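Local structure of phosphoribosylaminoimidazole carboxylase, ATPase subunit (3AX6) at residues R55-V60 with K79-E84; V136-K141 with E165-E170; E189-P194 with G291-L296. The protein probably catalyses the ATP-dependent carboxylation of 5-aminoimidazole ribonucleotide to N5-carboxyaminoimidazole ribonucleotide in purine biosynthesis. All blocks are in the same frame, centred on the assembly; numbering follows the deposited sequence.

Contact 1. Residues R55-V60 with K79-E84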
loop_
_atom_site.group_PDB
_atom_site.type_symbol
_atom_site.label_atom_id
_atom_site.label_comp_id
_atom_site.label_asym_id
_atom_site.label_seq_id
_atom_site.Cartn_x
_atom_site.Cartn_y
_atom_site.Cartn_z
ATOM N N ARG A 55 -30.254 -10.614 -2.442
ATOM C CA ARG A 55 -29.138 -9.887 -3.045
ATOM C C ARG A 55 -27.769 -10.426 -2.617
ATOM O O ARG A 55 -26.860 -10.524 -3.438
ATOM C CB ARG A 55 -29.234 -8.395 -2.722
ATOM C CG ARG A 55 -29.048 -7.483 -3.931
ATOM C CD ARG A 55 -30.281 -7.466 -4.822
ATOM N NE ARG A 55 -30.532 -8.762 -5.443
ATOM C CZ ARG A 55 -31.679 -9.102 -6.023
ATOM N NH1 ARG A 55 -32.688 -8.241 -6.060
ATOM N NH2 ARG A 55 -31.823 -10.306 -6.562
ATOM N N ILE A 56 -27.616 -10.775 -1.341
ATOM C CA ILE A 56 -26.337 -11.304 -0.872
ATOM C C ILE A 56 -26.191 -12.692 -1.495
ATOM O O ILE A 56 -25.085 -13.207 -1.667
ATOM C CB ILE A 56 -26.269 -11.399 0.693
ATOM C CG1 ILE A 56 -27.009 -12.632 1.196
ATOM C CG2 ILE A 56 -26.872 -10.158 1.333
ATOM C CD1 ILE A 56 -26.152 -13.873 1.222
ATOM N N GLU A 57 -27.331 -13.279 -1.840
ATOM C CA GLU A 57 -27.374 -14.594 -2.457
ATOM C C GLU A 57 -26.765 -14.491 -3.852
ATOM O O GLU A 57 -26.004 -15.366 -4.270
ATOM C CB GLU A 57 -28.822 -15.078 -2.524
ATOM C CG GLU A 57 -28.995 -16.547 -2.821
ATOM C CD GLU A 57 -30.184 -17.131 -2.081
ATOM O OE1 GLU A 57 -31.278 -16.522 -2.139
ATOM O OE2 GLU A 57 -30.024 -18.197 -1.440
ATOM N N ASP A 58 -27.094 -13.418 -4.566
ATOM C CA ASP A 58 -26.529 -13.212 -5.896
ATOM C C ASP A 58 -25.025 -13.029 -5.758
ATOM O O ASP A 58 -24.256 -13.542 -6.567
ATOM C CB ASP A 58 -27.098 -11.960 -6.568
ATOM C CG ASP A 58 -28.577 -12.063 -6.845
ATOM O OD1 ASP A 58 -29.010 -13.071 -7.441
ATOM O OD2 ASP A 58 -29.304 -11.125 -6.469
ATOM N N LEU A 59 -24.619 -12.288 -4.727
ATOM C CA LEU A 59 -23.208 -12.022 -4.475
ATOM C C LEU A 59 -22.405 -13.293 -4.228
ATOM O O LEU A 59 -21.349 -13.483 -4.823
ATOM C CB LEU A 59 -23.029 -11.103 -3.270
ATOM C CG LEU A 59 -21.547 -10.875 -2.942
ATOM C CD1 LEU A 59 -20.978 -9.913 -3.953
ATOM C CD2 LEU A 59 -21.361 -10.325 -1.543
ATOM N N VAL A 60 -22.900 -14.147 -3.338
ATOM C CA VAL A 60 -22.211 -15.391 -3.015
ATOM C C VAL A 60 -22.176 -16.345 -4.207
ATOM O O VAL A 60 -21.131 -16.920 -4.508
ATOM C CB VAL A 60 -22.868 -16.092 -1.805
ATOM C CG1 VAL A 60 -24.353 -16.237 -2.044
ATOM C CG2 VAL A 60 -22.235 -17.457 -1.580
ATOM N N LYS A 79 -25.398 -18.807 6.242
ATOM C CA LYS A 79 -25.277 -20.160 6.767
ATOM C C LYS A 79 -25.934 -21.110 5.775
ATOM O O LYS A 79 -25.443 -22.206 5.520
ATOM C CB LYS A 79 -25.967 -20.274 8.127
ATOM C CG LYS A 79 -25.806 -21.647 8.766
ATOM C CD LYS A 79 -26.630 -21.804 10.052
ATOM C CE LYS A 79 -26.112 -20.937 11.195
ATOM N NZ LYS A 79 -26.285 -19.480 10.936
ATOM N N LYS A 80 -27.055 -20.678 5.218
ATOM C CA LYS A 80 -27.775 -21.480 4.242
ATOM C C LYS A 80 -26.854 -21.782 3.056
ATOM O O LYS A 80 -26.623 -22.941 2.706
ATOM C CB LYS A 80 -29.025 -20.716 3.783
ATOM C CG LYS A 80 -29.791 -21.353 2.632
ATOM C CD LYS A 80 -31.149 -20.680 2.434
ATOM C CE LYS A 80 -31.921 -21.281 1.259
ATOM N NZ LYS A 80 -31.269 -21.002 -0.054
ATOM N N LEU A 81 -26.317 -20.722 2.460
ATOM C CA LEU A 81 -25.422 -20.839 1.317
ATOM C C LEU A 81 -24.169 -21.628 1.662
ATOM O O LEU A 81 -23.665 -22.402 0.845
ATOM C CB LEU A 81 -25.037 -19.450 0.829
ATOM C CG LEU A 81 -26.243 -18.663 0.321
ATOM C CD1 LEU A 81 -25.959 -17.181 0.441
ATOM C CD2 LEU A 81 -26.565 -19.078 -1.123
ATOM N N TYR A 82 -23.668 -21.433 2.874
ATOM C CA TYR A 82 -22.479 -22.140 3.306
ATOM C C TYR A 82 -22.749 -23.641 3.378
ATOM O O TYR A 82 -21.863 -24.448 3.106
ATOM C CB TYR A 82 -22.024 -21.612 4.666
ATOM C CG TYR A 82 -20.906 -22.402 5.301
ATOM C CD1 TYR A 82 -21.178 -23.506 6.116
ATOM C CD2 TYR A 82 -19.575 -22.027 5.122
ATOM C CE1 TYR A 82 -20.154 -24.209 6.748
ATOM C CE2 TYR A 82 -18.543 -22.725 5.749
ATOM C CZ TYR A 82 -18.841 -23.812 6.565
ATOM O OH TYR A 82 -17.823 -24.472 7.220
ATOM N N ASN A 83 -23.974 -24.011 3.736
ATOM C CA ASN A 83 -24.338 -25.417 3.824
ATOM C C ASN A 83 -24.557 -26.024 2.447
ATOM O O ASN A 83 -24.601 -27.244 2.307
ATOM C CB ASN A 83 -25.588 -25.581 4.682
ATOM C CG ASN A 83 -25.283 -25.507 6.159
ATOM O OD1 ASN A 83 -26.139 -25.154 6.966
ATOM N ND2 ASN A 83 -24.057 -25.856 6.525
ATOM N N GLU A 84 -24.688 -25.172 1.431
ATOM C CA GLU A 84 -24.872 -25.642 0.062
ATOM C C GLU A 84 -23.512 -25.780 -0.615
ATOM O O GLU A 84 -23.433 -26.079 -1.804
ATOM C CB GLU A 84 -25.728 -24.669 -0.756
ATOM C CG GLU A 84 -27.072 -24.318 -0.144
ATOM C CD GLU A 84 -28.032 -23.722 -1.158
ATOM O OE1 GLU A 84 -28.615 -24.499 -1.942
ATOM O OE2 GLU A 84 -28.199 -22.482 -1.179
#
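The helical segments R55-V60 and K79-E84 run in roughly the same direction, their axes crossing at -32° and coming within 10.9 Å, with E57 nearest L81. L81 reaches into the gap between the helices. Its CD1 meets the end of I56, with I56 CD1 at 3.4 Å from L81 CD1, a tight approach. Its other methyl, L81 CD2, lies 3.7 Å from V60 CG1 and touches the E57 side chain, 3.6 Å from E57 OE2. These helices of the Rossmann-like preATP-grasp domain follow strands 44-47 and 65-68 of its parallel sheet, and I56 also packs on L30 of strand 26-31. With an alanine in place of L81, I56 and V60 would probably lose their main partner here, and a gap would open between the helices. Charged groups lie beside the leucine. E57 has CG anti to its own backbone N (chi1 -166°), which carries the carboxylate past L81 to K80. The salt bridge is long and its hydrogen bond weak, at 3.4 Å between K80 NZ and E57 OE2. K80 bends only at its last torsion, and K80 NZ makes a second long salt bridge, to E84 OE2 at 3.6 Å, completing a network.

Contact 2. Residues V136-K141 with E165-E170. With ADP (adenosine-5'-diphosphate), chain E.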
loop_
_atom_site.group_PDB
_atom_site.type_symbol
_atom_site.label_atom_id
_atom_site.label_comp_id
_atom_site.label_asym_id
_atom_site.label_seq_id
_atom_site.Cartn_x
_atom_site.Cartn_y
_atom_site.Cartn_z
ATOM N N VAL A 136 -19.626 -6.819 36.384
ATOM C CA VAL A 136 -19.810 -6.247 35.057
ATOM C C VAL A 136 -20.927 -6.917 34.271
ATOM O O VAL A 136 -20.962 -8.142 34.140
ATOM C CB VAL A 136 -18.513 -6.342 34.238
ATOM C CG1 VAL A 136 -18.657 -5.565 32.940
ATOM C CG2 VAL A 136 -17.355 -5.812 35.049
ATOM N N GLN A 137 -21.844 -6.104 33.758
ATOM C CA GLN A 137 -22.958 -6.597 32.958
ATOM C C GLN A 137 -22.719 -6.233 31.487
ATOM O O GLN A 137 -22.304 -5.116 31.168
ATOM C CB GLN A 137 -24.287 -5.988 33.432
ATOM C CG GLN A 137 -25.474 -6.405 32.563
ATOM C CD GLN A 137 -26.756 -5.654 32.878
ATOM O OE1 GLN A 137 -26.768 -4.427 32.964
ATOM N NE2 GLN A 137 -27.850 -6.394 33.031
ATOM N N LYS A 138 -22.982 -7.183 30.599
ATOM C CA LYS A 138 -22.783 -6.968 29.176
ATOM C C LYS A 138 -23.961 -7.466 28.363
ATOM O O LYS A 138 -24.522 -8.520 28.653
ATOM C CB LYS A 138 -21.521 -7.694 28.705
ATOM C CG LYS A 138 -20.241 -7.183 29.334
ATOM C CD LYS A 138 -19.027 -7.904 28.776
ATOM C CE LYS A 138 -17.758 -7.155 29.121
ATOM N NZ LYS A 138 -16.556 -7.814 28.566
ATOM N N ALA A 139 -24.333 -6.705 27.344
ATOM C CA ALA A 139 -25.429 -7.109 26.475
ATOM C C ALA A 139 -24.944 -8.328 25.692
ATOM O O ALA A 139 -23.765 -8.411 25.339
ATOM C CB ALA A 139 -25.789 -5.980 25.521
ATOM N N ARG A 140 -25.836 -9.282 25.437
ATOM C CA ARG A 140 -25.456 -10.471 24.684
ATOM C C ARG A 140 -25.177 -10.099 23.237
ATOM O O ARG A 140 -24.199 -10.558 22.647
ATOM C CB ARG A 140 -26.565 -11.520 24.720
ATOM C CG ARG A 140 -26.801 -12.123 26.079
ATOM C CD ARG A 140 -27.789 -13.274 25.990
ATOM N NE ARG A 140 -27.254 -14.385 25.210
ATOM C CZ ARG A 140 -27.816 -15.589 25.138
ATOM N NH1 ARG A 140 -28.940 -15.841 25.799
ATOM N NH2 ARG A 140 -27.249 -16.547 24.416
ATOM N N LYS A 141 -26.042 -9.264 22.670
ATOM C CA LYS A 141 -25.887 -8.841 21.287
ATOM C C LYS A 141 -25.936 -7.329 21.084
ATOM O O LYS A 141 -25.633 -6.838 19.995
ATOM C CB LYS A 141 -26.951 -9.510 20.411
ATOM C CG LYS A 141 -26.661 -10.968 20.084
ATOM C CD LYS A 141 -27.629 -11.510 19.038
ATOM C CE LYS A 141 -27.170 -12.862 18.502
ATOM N NZ LYS A 141 -28.090 -13.403 17.460
ATOM N N GLU A 165 -31.503 -9.198 27.208
ATOM C CA GLU A 165 -30.701 -10.372 27.507
ATOM C C GLU A 165 -29.241 -9.984 27.634
ATOM O O GLU A 165 -28.597 -9.587 26.664
ATOM C CB GLU A 165 -30.873 -11.409 26.407
ATOM C CG GLU A 165 -32.297 -11.873 26.262
ATOM C CD GLU A 165 -32.499 -12.704 25.027
ATOM O OE1 GLU A 165 -33.646 -13.136 24.789
ATOM O OE2 GLU A 165 -31.513 -12.924 24.293
ATOM N N THR A 166 -28.729 -10.091 28.850
ATOM C CA THR A 166 -27.350 -9.750 29.129
ATOM C C THR A 166 -26.774 -10.893 29.929
ATOM O O THR A 166 -27.482 -11.830 30.278
ATOM C CB THR A 166 -27.250 -8.481 29.995
ATOM O OG1 THR A 166 -27.772 -8.757 31.300
ATOM C CG2 THR A 166 -28.040 -7.338 29.371
ATOM N N TYR A 167 -25.481 -10.822 30.201
ATOM C CA TYR A 167 -24.831 -11.831 31.013
ATOM C C TYR A 167 -23.926 -11.055 31.950
ATOM O O TYR A 167 -23.702 -9.862 31.759
ATOM C CB TYR A 167 -24.033 -12.830 30.160
ATOM C CG TYR A 167 -22.810 -12.271 29.461
ATOM C CD1 TYR A 167 -22.929 -11.449 28.336
ATOM C CD2 TYR A 167 -21.527 -12.573 29.919
ATOM C CE1 TYR A 167 -21.796 -10.944 27.686
ATOM C CE2 TYR A 167 -20.391 -12.071 29.277
ATOM C CZ TYR A 167 -20.532 -11.259 28.163
ATOM O OH TYR A 167 -19.408 -10.767 27.537
ATOM N N LEU A 168 -23.424 -11.724 32.975
ATOM C CA LEU A 168 -22.554 -11.084 33.943
ATOM C C LEU A 168 -21.166 -11.703 33.910
ATOM O O LEU A 168 -20.994 -12.855 33.506
ATOM C CB LEU A 168 -23.134 -11.259 35.351
ATOM C CG LEU A 168 -23.994 -10.185 36.013
ATOM C CD1 LEU A 168 -25.076 -9.685 35.092
ATOM C CD2 LEU A 168 -24.597 -10.785 37.272
ATOM N N GLU A 169 -20.173 -10.927 34.318
ATOM C CA GLU A 169 -18.817 -11.441 34.414
ATOM C C GLU A 169 -18.084 -10.693 35.517
ATOM O O GLU A 169 -18.403 -9.541 35.829
ATOM C CB GLU A 169 -18.070 -11.371 33.070
ATOM C CG GLU A 169 -17.735 -10.009 32.509
ATOM C CD GLU A 169 -16.968 -10.126 31.190
ATOM O OE1 GLU A 169 -17.472 -10.798 30.267
ATOM O OE2 GLU A 169 -15.862 -9.556 31.072
ATOM N N GLU A 170 -17.123 -11.371 36.130
ATOM C CA GLU A 170 -16.365 -10.792 37.228
ATOM C C GLU A 170 -15.585 -9.564 36.794
ATOM O O GLU A 170 -15.158 -9.464 35.641
ATOM C CB GLU A 170 -15.406 -11.832 37.805
ATOM C CG GLU A 170 -14.296 -12.242 36.855
ATOM C CD GLU A 170 -13.306 -13.181 37.506
ATOM O OE1 GLU A 170 -12.804 -12.833 38.597
ATOM O OE2 GLU A 170 -13.028 -14.257 36.930
HETATM P PB ADP E . -17.223 -3.080 23.720
HETATM O O1B ADP E . -15.914 -3.375 23.074
HETATM O O2B ADP E . -17.339 -1.482 23.966
HETATM O O3B ADP E . -18.457 -3.610 22.705
HETATM P PA ADP E . -16.011 -4.267 25.928
HETATM O O1A ADP E . -16.096 -5.698 26.308
HETATM O O2A ADP E . -14.688 -4.053 25.014
HETATM O O3A ADP E . -17.410 -3.858 25.158
HETATM O "O5'" ADP E . -15.937 -3.382 27.294
HETATM C "C5'" ADP E . -15.278 -2.138 27.006
HETATM C "C4'" ADP E . -14.310 -1.768 28.136
HETATM O "O4'" ADP E . -14.880 -2.099 29.444
HETATM C "C3'" ADP E . -12.987 -2.546 28.023
HETATM O "O3'" ADP E . -12.046 -1.895 27.155
HETATM C "C2'" ADP E . -12.523 -2.634 29.475
HETATM O "O2'" ADP E . -11.724 -1.505 29.833
HETATM C "C1'" ADP E . -13.841 -2.707 30.272
HETATM N N9 ADP E . -14.176 -4.098 30.645
HETATM C C8 ADP E . -14.740 -5.063 29.847
HETATM N N7 ADP E . -14.886 -6.173 30.507
HETATM C C5 ADP E . -14.433 -6.005 31.768
HETATM C C6 ADP E . -14.330 -6.832 32.920
HETATM N N6 ADP E . -14.756 -8.139 32.880
HETATM N N1 ADP E . -13.807 -6.314 34.054
HETATM C C2 ADP E . -13.385 -5.047 34.115
HETATM N N3 ADP E . -13.462 -4.237 33.055
HETATM C C4 ADP E . -13.971 -4.668 31.878
HETATM O O HOH W 1 -17.071 -9.298 26.242
#
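Strands 135-139 and 166-170 are the central pair of the four-stranded antiparallel sheet in the ATP-grasp domain, and one face of this pair, formed by V136, K138, Y167 and E169, meets ADP. V136 pairs with E169 and K138 with Y167 through two backbone hydrogen bonds each. Beyond the strand, R140 N bonds to E165 O. K138 is fully extended beyond CG, which carries NZ to the nucleotide. There K138 NZ donates to ADP N7 at 3.0 Å and to ADP O1A at 3.1 Å. K138 NZ also meets E169 OE2 at 3.1 Å in a salt bridge, from above the plane of the E169 carboxylate. E169 OE2 accepts from ADP N6 as well. A second N6 bond goes to the backbone oxygen of E170, and V136 CG2 touches the adenine near N1. The Y167 ring crosses K138 obliquely, with Y167 CE1 3.4 Å from K138 CB. A water joins Y167 OH to K138 NZ. Q137, on the other face with L168, donates from NE2 to T166 OG1 at 2.9 Å, while Q137 OE1 accepts from I162 N. The lysine charge is probably divided between the α-phosphate and the E169 carboxylate. The two acceptors at N6, with the lysine at N7, are consistent with recognition of adenine at its N6 and N7 edge.

Contact 3. Residues E189-P194 with G291-L296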
loop_
_atom_site.group_PDB
_atom_site.type_symbol
_atom_site.label_atom_id
_atom_site.label_comp_id
_atom_site.label_asym_id
_atom_site.label_seq_id
_atom_site.Cartn_x
_atom_site.Cartn_y
_atom_site.Cartn_z
ATOM N N GLU A 189 -2.789 -23.698 8.085
ATOM C CA GLU A 189 -1.610 -22.878 8.331
ATOM C C GLU A 189 -2.012 -21.645 9.143
ATOM O O GLU A 189 -3.034 -21.023 8.855
ATOM C CB GLU A 189 -0.958 -22.448 7.008
ATOM C CG GLU A 189 0.023 -21.297 7.186
ATOM C CD GLU A 189 0.915 -21.044 5.980
ATOM O OE1 GLU A 189 0.417 -21.092 4.836
ATOM O OE2 GLU A 189 2.119 -20.775 6.188
ATOM N N ILE A 190 -1.224 -21.308 10.167
ATOM C CA ILE A 190 -1.505 -20.133 11.002
ATOM C C ILE A 190 -0.390 -19.098 10.870
ATOM O O ILE A 190 0.765 -19.440 10.644
ATOM C CB ILE A 190 -1.651 -20.483 12.522
ATOM C CG1 ILE A 190 -0.379 -21.164 13.023
ATOM C CG2 ILE A 190 -2.866 -21.372 12.758
ATOM C CD1 ILE A 190 -0.401 -21.554 14.503
ATOM N N ALA A 191 -0.756 -17.830 11.006
ATOM C CA ALA A 191 0.186 -16.722 10.917
ATOM C C ALA A 191 -0.159 -15.767 12.055
ATOM O O ALA A 191 -1.238 -15.186 12.078
ATOM C CB ALA A 191 0.038 -16.016 9.572
ATOM N N CYS A 192 0.750 -15.605 13.004
ATOM C CA CYS A 192 0.468 -14.735 14.134
ATOM C C CYS A 192 1.288 -13.452 14.093
ATOM O O CYS A 192 2.489 -13.470 13.837
ATOM C CB CYS A 192 0.718 -15.486 15.448
ATOM S SG CYS A 192 0.073 -14.638 16.918
ATOM N N TYR A 193 0.616 -12.339 14.356
ATOM C CA TYR A 193 1.250 -11.029 14.351
ATOM C C TYR A 193 1.751 -10.652 15.725
ATOM O O TYR A 193 1.491 -11.343 16.702
ATOM C CB TYR A 193 0.253 -9.971 13.861
ATOM C CG TYR A 193 0.114 -9.954 12.354
ATOM C CD1 TYR A 193 1.005 -9.240 11.555
ATOM C CD2 TYR A 193 -0.887 -10.689 11.722
ATOM C CE1 TYR A 193 0.898 -9.260 10.164
ATOM C CE2 TYR A 193 -0.999 -10.718 10.342
ATOM C CZ TYR A 193 -0.108 -10.005 9.567
ATOM O OH TYR A 193 -0.232 -10.049 8.200
ATOM N N PRO A 194 2.521 -9.564 15.814
ATOM C CA PRO A 194 3.000 -9.181 17.142
ATOM C C PRO A 194 1.781 -8.772 17.982
ATOM O O PRO A 194 0.718 -8.454 17.440
ATOM C CB PRO A 194 3.916 -7.995 16.847
ATOM C CG PRO A 194 4.425 -8.295 15.465
ATOM C CD PRO A 194 3.190 -8.779 14.760
ATOM N N GLY A 291 1.473 -14.970 4.402
ATOM C CA GLY A 291 2.677 -14.162 4.358
ATOM C C GLY A 291 3.317 -13.876 5.706
ATOM O O GLY A 291 2.660 -13.896 6.750
ATOM N N SER A 292 4.615 -13.598 5.674
ATOM C CA SER A 292 5.376 -13.297 6.882
ATOM C C SER A 292 4.785 -12.166 7.720
ATOM O O SER A 292 4.356 -11.149 7.181
ATOM C CB SER A 292 6.806 -12.926 6.513
ATOM O OG SER A 292 7.403 -12.212 7.573
ATOM N N THR A 293 4.781 -12.331 9.040
ATOM C CA THR A 293 4.253 -11.292 9.915
ATOM C C THR A 293 5.372 -10.546 10.632
ATOM O O THR A 293 5.123 -9.898 11.650
ATOM C CB THR A 293 3.337 -11.868 11.009
ATOM O OG1 THR A 293 4.112 -12.723 11.863
ATOM C CG2 THR A 293 2.165 -12.643 10.392
ATOM N N GLU A 294 6.594 -10.635 10.109
ATOM C CA GLU A 294 7.752 -9.989 10.732
ATOM C C GLU A 294 7.561 -8.484 10.928
ATOM O O GLU A 294 7.092 -7.792 10.032
ATOM C CB GLU A 294 9.016 -10.251 9.897
ATOM C CG GLU A 294 10.316 -9.731 10.525
ATOM C CD GLU A 294 11.547 -9.952 9.638
ATOM O OE1 GLU A 294 12.643 -9.475 10.010
ATOM O OE2 GLU A 294 11.426 -10.602 8.574
ATOM N N LEU A 295 7.904 -7.992 12.116
ATOM C CA LEU A 295 7.785 -6.570 12.419
ATOM C C LEU A 295 9.101 -5.927 12.019
ATOM O O LEU A 295 10.141 -6.212 12.615
ATOM C CB LEU A 295 7.532 -6.349 13.911
ATOM C CG LEU A 295 7.342 -4.898 14.371
ATOM C CD1 LEU A 295 6.029 -4.354 13.857
ATOM C CD2 LEU A 295 7.350 -4.837 15.886
ATOM N N LEU A 296 9.053 -5.067 11.007
ATOM C CA LEU A 296 10.245 -4.407 10.501
ATOM C C LEU A 296 10.696 -3.237 11.369
ATOM O O LEU A 296 11.886 -2.932 11.447
ATOM C CB LEU A 296 9.996 -3.912 9.072
ATOM C CG LEU A 296 9.621 -4.958 8.020
ATOM C CD1 LEU A 296 9.308 -4.259 6.703
ATOM C CD2 LEU A 296 10.766 -5.950 7.839
#
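T293 supplies the one hydrogen bond across this contact. Its OG1 donates to the backbone oxygen of C192, with T293 OG1 to C192 O at 2.7 Å. The hydroxyl comes to the carbonyl oxygen from above its plane. The T293 hydroxyl lies between its backbone N and carbonyl carbon (chi1 64°). The same rotation turns the methyl to the tyrosine next in the strand.

That methyl makes a CH-pi contact. T293 CG2 stands over the centre of the Y193 ring, 3.5 Å from the centroid and only 8° off the ring normal. T293 CB is over the same face, nearer one side, at 3.6 Å from Y193 CD1. The phenol oxygen is held elsewhere: Y193 OH is hydrogen-bonded to T275 O. The ring is thus fixed at its far end as well as packed on its face.

Y193 belongs to strand 190-198, in the large antiparallel sheet that runs from the ATP-grasp domain into the C-terminal part of the chain. Segment G291-L296 is in the loop between helix 277-285 and strand 299-305. The touching parts run nearly parallel, their end-to-end directions 11° apart, yet no backbone-to-backbone hydrogen bond joins them.

Van der Waals contacts extend the join at both ends. A191 CB meets the threonine methyl, T293 CG2, at 4.1 Å. P194 lies on the loop further along. P194 CG and L295 CB form an apolar pair at 4.0 Å, and P194 CD is 3.8 Å from T293 O. Y268 of helix 268-272 also packs on Y193 and P194.

Within the loop, S292 forms an ST turn. S292 OG accepts from E294 N at 3.1 Å, a nearly straight bond. The turn spans T293, whose side chain points to the strand. Past it, L296 packs on I297 of the second subunit.

From the N terminus, contact 1 comes first. It closes a short loop of 18 residues and ties two neighbouring helices of the preATP-grasp domain. Contact 2 follows, closing 23 residues that hold strand 149-152 and an unmodelled stretch, and it joins the middle strands of the small sheet at the nucleotide. Contact 3 spans 96 residues. It brings strand 190-198 of the large sheet to the loop that leads into strand 299-305 of the same sheet. The three are in series, so none nests or crosses. Their centres are 31 to 33 Å apart and none touches another. Contacts 2 and 3 lie on opposite sides of the chain's centre.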